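Local coordinates for protein sulfotransferase (PDB 5X2B) that probably transfers a sulfuryl group from the donor PAPS to an acceptor, and is seen here with adenosine-3'-5'-diphosphate and calcium bound, at residues I59-P64 / R82-T87. Residues are numbered along the deposited sequence; the frame is centred on the assembly and turned at random.
Sequences ITLTSP and RRAIPT
Thr60 and Ala84 bond backbone to backbone between two parallel strands, 59-61 and 82-87. With helix 72-77 between them in sequence they form a beta-alpha-beta unit of the sulfotransferase's P-loop-type fold. Strand 59-61 is an edge of the parallel sheet within this chain; strand 34-37 flanks 82-87 across from it.

Three backbone hydrogen bonds set the register. Thr60 N donates to Arg82 O, a bent bond, and Thr60 O accepts from Ala84 N at 2.8 Å. Past the strand end, Thr62 N reaches Ala84 O at 2.9 Å, nearly straight at 173°.

Apolar contacts line the face carrying Ile59, Leu61, Arg82 and Ala84. Ile59 and Arg82 run side by side, with Ile59 CG1 3.4 Å from Arg82 CD. Arg82 starts with CG anti to its N (chi1 -173°) and stays extended to NE, which bonds Asp32 O. Ile59 CG2 and Leu61 CD1 each lie 3.7 Å from Ala84 CB. Replacing Ile59 by an alanine would probably remove part of the cover from the Arg82 methylenes and leave Ala84 CB with less packing.

Beyond the ladder, Pro64 CA approaches Pro86 O at 3.2 Å in a CA-H...O contact. Thr62 OG1 touches Pro86 CD at 3.4 Å. The same hydroxyl is a second donor to Ala84 O, tilted 32° from the carbonyl plane.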
ATOM      1  N   ILE F  59       4.437  17.069   9.305  1.00 41.58           N
ATOM      2  CA  ILE F  59       4.579  15.612   9.326  1.00 45.12           C
ATOM      3  C   ILE F  59       5.807  15.058   8.598  1.00 53.72           C
ATOM      4  O   ILE F  59       5.939  15.240   7.389  1.00 61.44           O
ATOM      5  CB  ILE F  59       3.396  15.013   8.668  1.00 39.91           C
ATOM      6  CG1 ILE F  59       2.206  15.150   9.585  1.00 29.66           C
ATOM      7  CG2 ILE F  59       3.649  13.565   8.335  1.00 49.47           C
ATOM      8  CD1 ILE F  59       0.963  14.975   8.821  1.00 31.41           C
ATOM      9  N   THR F  60       6.696  14.368   9.306  1.00 34.80           N
ATOM     10  CA  THR F  60       7.802  13.676   8.618  1.00 39.93           C
ATOM     11  C   THR F  60       7.262  12.456   7.907  1.00 33.87           C
ATOM     12  O   THR F  60       6.383  11.773   8.451  1.00 46.36           O
ATOM     13  CB  THR F  60       8.915  13.210   9.598  1.00 52.80           C
ATOM     14  OG1 THR F  60       9.449  14.335  10.287  1.00 47.52           O
ATOM     15  CG2 THR F  60      10.055  12.551   8.858  1.00 34.27           C
ATOM     16  N   LEU F  61       7.719  12.183   6.696  1.00 19.12           N
ATOM     17  CA  LEU F  61       7.351  10.907   6.095  1.00 26.54           C
ATOM     18  C   LEU F  61       8.469   9.917   6.146  1.00 32.74           C
ATOM     19  O   LEU F  61       9.465  10.087   5.483  1.00 51.69           O
ATOM     20  CB  LEU F  61       6.947  11.027   4.650  1.00 32.85           C
ATOM     21  CG  LEU F  61       6.501   9.622   4.234  1.00 46.68           C
ATOM     22  CD1 LEU F  61       5.003   9.557   4.192  1.00 29.83           C
ATOM     23  CD2 LEU F  61       7.068   9.239   2.917  1.00 51.43           C
ATOM     24  N   THR F  62       8.288   8.828   6.867  1.00 35.14           N
ATOM     25  CA  THR F  62       9.414   7.966   7.106  1.00 30.19           C
ATOM     26  C   THR F  62       9.635   6.874   6.028  1.00 40.12           C
ATOM     27  O   THR F  62       9.239   7.021   4.883  1.00 34.42           O
ATOM     28  CB  THR F  62       9.280   7.324   8.459  1.00 23.66           C
ATOM     29  OG1 THR F  62       8.346   6.250   8.393  1.00 39.41           O
ATOM     30  CG2 THR F  62       8.814   8.328   9.454  1.00 30.41           C
ATOM     31  N   SER F  63      10.314   5.811   6.432  1.00 41.02           N
ATOM     32  CA  SER F  63      10.716   4.712   5.576  1.00 45.69           C
ATOM     33  C   SER F  63       9.999   3.464   6.063  1.00 38.95           C
ATOM     34  O   SER F  63       9.873   3.256   7.252  1.00 33.00           O
ATOM     35  CB  SER F  63      12.224   4.493   5.744  1.00 47.90           C
ATOM     36  OG  SER F  63      12.497   3.133   6.037  1.00 56.25           O
ATOM     37  N   PRO F  64       9.567   2.604   5.150  1.00 38.40           N
ATOM     38  CA  PRO F  64       8.677   1.543   5.595  1.00 35.95           C
ATOM     39  C   PRO F  64       9.116   1.053   6.926  1.00 32.17           C
ATOM     40  O   PRO F  64      10.290   0.859   7.198  1.00 36.03           O
ATOM     41  CB  PRO F  64       8.871   0.471   4.546  1.00 39.85           C
ATOM     42  CG  PRO F  64       9.132   1.246   3.339  1.00 38.35           C
ATOM     43  CD  PRO F  64      10.004   2.386   3.776  1.00 36.12           C
ATOM     44  N   ARG F  82       5.912  14.694  13.889  1.00 31.97           N
ATOM     45  CA  ARG F  82       4.837  13.776  13.635  1.00 36.25           C
ATOM     46  C   ARG F  82       5.214  12.883  12.509  1.00 31.31           C
ATOM     47  O   ARG F  82       5.668  13.321  11.448  1.00 35.33           O
ATOM     48  CB  ARG F  82       3.588  14.507  13.202  1.00 32.52           C
ATOM     49  CG  ARG F  82       2.403  13.569  13.097  1.00 23.96           C
ATOM     50  CD  ARG F  82       1.183  14.293  12.752  1.00 34.32           C
ATOM     51  NE  ARG F  82       0.056  13.454  13.082  1.00 37.65           N
ATOM     52  CZ  ARG F  82      -1.197  13.785  12.825  1.00 47.49           C
ATOM     53  NH1 ARG F  82      -1.468  14.949  12.207  1.00 36.00           N
ATOM     54  NH2 ARG F  82      -2.174  12.944  13.181  1.00 49.83           N
ATOM     55  N   ARG F  83       4.935  11.624  12.745  1.00 35.26           N
ATOM     56  CA  ARG F  83       5.421  10.567  11.922  1.00 29.96           C
ATOM     57  C   ARG F  83       4.341   9.982  11.054  1.00 31.76           C
ATOM     58  O   ARG F  83       3.327   9.502  11.581  1.00 42.15           O
ATOM     59  CB  ARG F  83       5.949   9.494  12.855  1.00 35.80           C
ATOM     60  CG  ARG F  83       7.110   9.946  13.655  1.00 32.67           C
ATOM     61  CD  ARG F  83       7.833   8.762  14.229  1.00 26.02           C
ATOM     62  NE  ARG F  83       6.909   7.972  15.025  1.00 31.28           N
ATOM     63  CZ  ARG F  83       7.285   7.156  15.989  1.00 24.30           C
ATOM     64  NH1 ARG F  83       8.563   7.046  16.273  1.00 17.98           N
ATOM     65  NH2 ARG F  83       6.386   6.471  16.678  1.00 35.21           N
ATOM     66  N   ALA F  84       4.564  10.012   9.728  1.00 32.91           N
ATOM     67  CA  ALA F  84       3.811   9.179   8.752  1.00 21.54           C
ATOM     68  C   ALA F  84       4.613   7.936   8.381  1.00 29.14           C
ATOM     69  O   ALA F  84       5.682   8.032   7.776  1.00 28.94           O
ATOM     70  CB  ALA F  84       3.503   9.951   7.499  1.00 28.46           C
ATOM     71  N   ILE F  85       4.105   6.774   8.773  1.00 22.68           N
ATOM     72  CA  ILE F  85       4.849   5.535   8.691  1.00 28.38           C
ATOM     73  C   ILE F  85       4.256   4.591   7.638  1.00 35.86           C
ATOM     74  O   ILE F  85       3.109   4.128   7.743  1.00 29.48           O
ATOM     75  CB  ILE F  85       4.852   4.883  10.027  1.00 24.11           C
ATOM     76  CG1 ILE F  85       5.379   5.894  11.063  1.00 28.72           C
ATOM     77  CG2 ILE F  85       5.649   3.613   9.945  1.00 28.23           C
ATOM     78  CD1 ILE F  85       5.048   5.542  12.508  1.00 29.98           C
ATOM     79  N   PRO F  86       5.018   4.356   6.564  1.00 35.46           N
ATOM     80  CA  PRO F  86       4.398   3.542   5.532  1.00 26.76           C
ATOM     81  C   PRO F  86       4.639   2.077   5.819  1.00 30.81           C
ATOM     82  O   PRO F  86       5.634   1.789   6.503  1.00 29.14           O
ATOM     83  CB  PRO F  86       5.121   3.995   4.272  1.00 33.51           C
ATOM     84  CG  PRO F  86       6.420   4.583   4.753  1.00 33.98           C
ATOM     85  CD  PRO F  86       6.198   5.093   6.079  1.00 24.30           C
ATOM     86  N   THR F  87       3.756   1.185   5.353  1.00 28.05           N
ATOM     87  CA  THR F  87       3.931  -0.258   5.611  1.00 31.19           C
ATOM     88  C   THR F  87       3.079  -1.189   4.709  1.00 42.27           C
ATOM     89  O   THR F  87       2.081  -0.752   4.131  1.00 45.16           O
ATOM     90  CB  THR F  87       3.640  -0.564   7.114  1.00 31.19           C
ATOM     91  OG1 THR F  87       4.058  -1.882   7.425  1.00 36.67           O
ATOM     92  CG2 THR F  87       2.155  -0.426   7.427  1.00 19.08           C
TER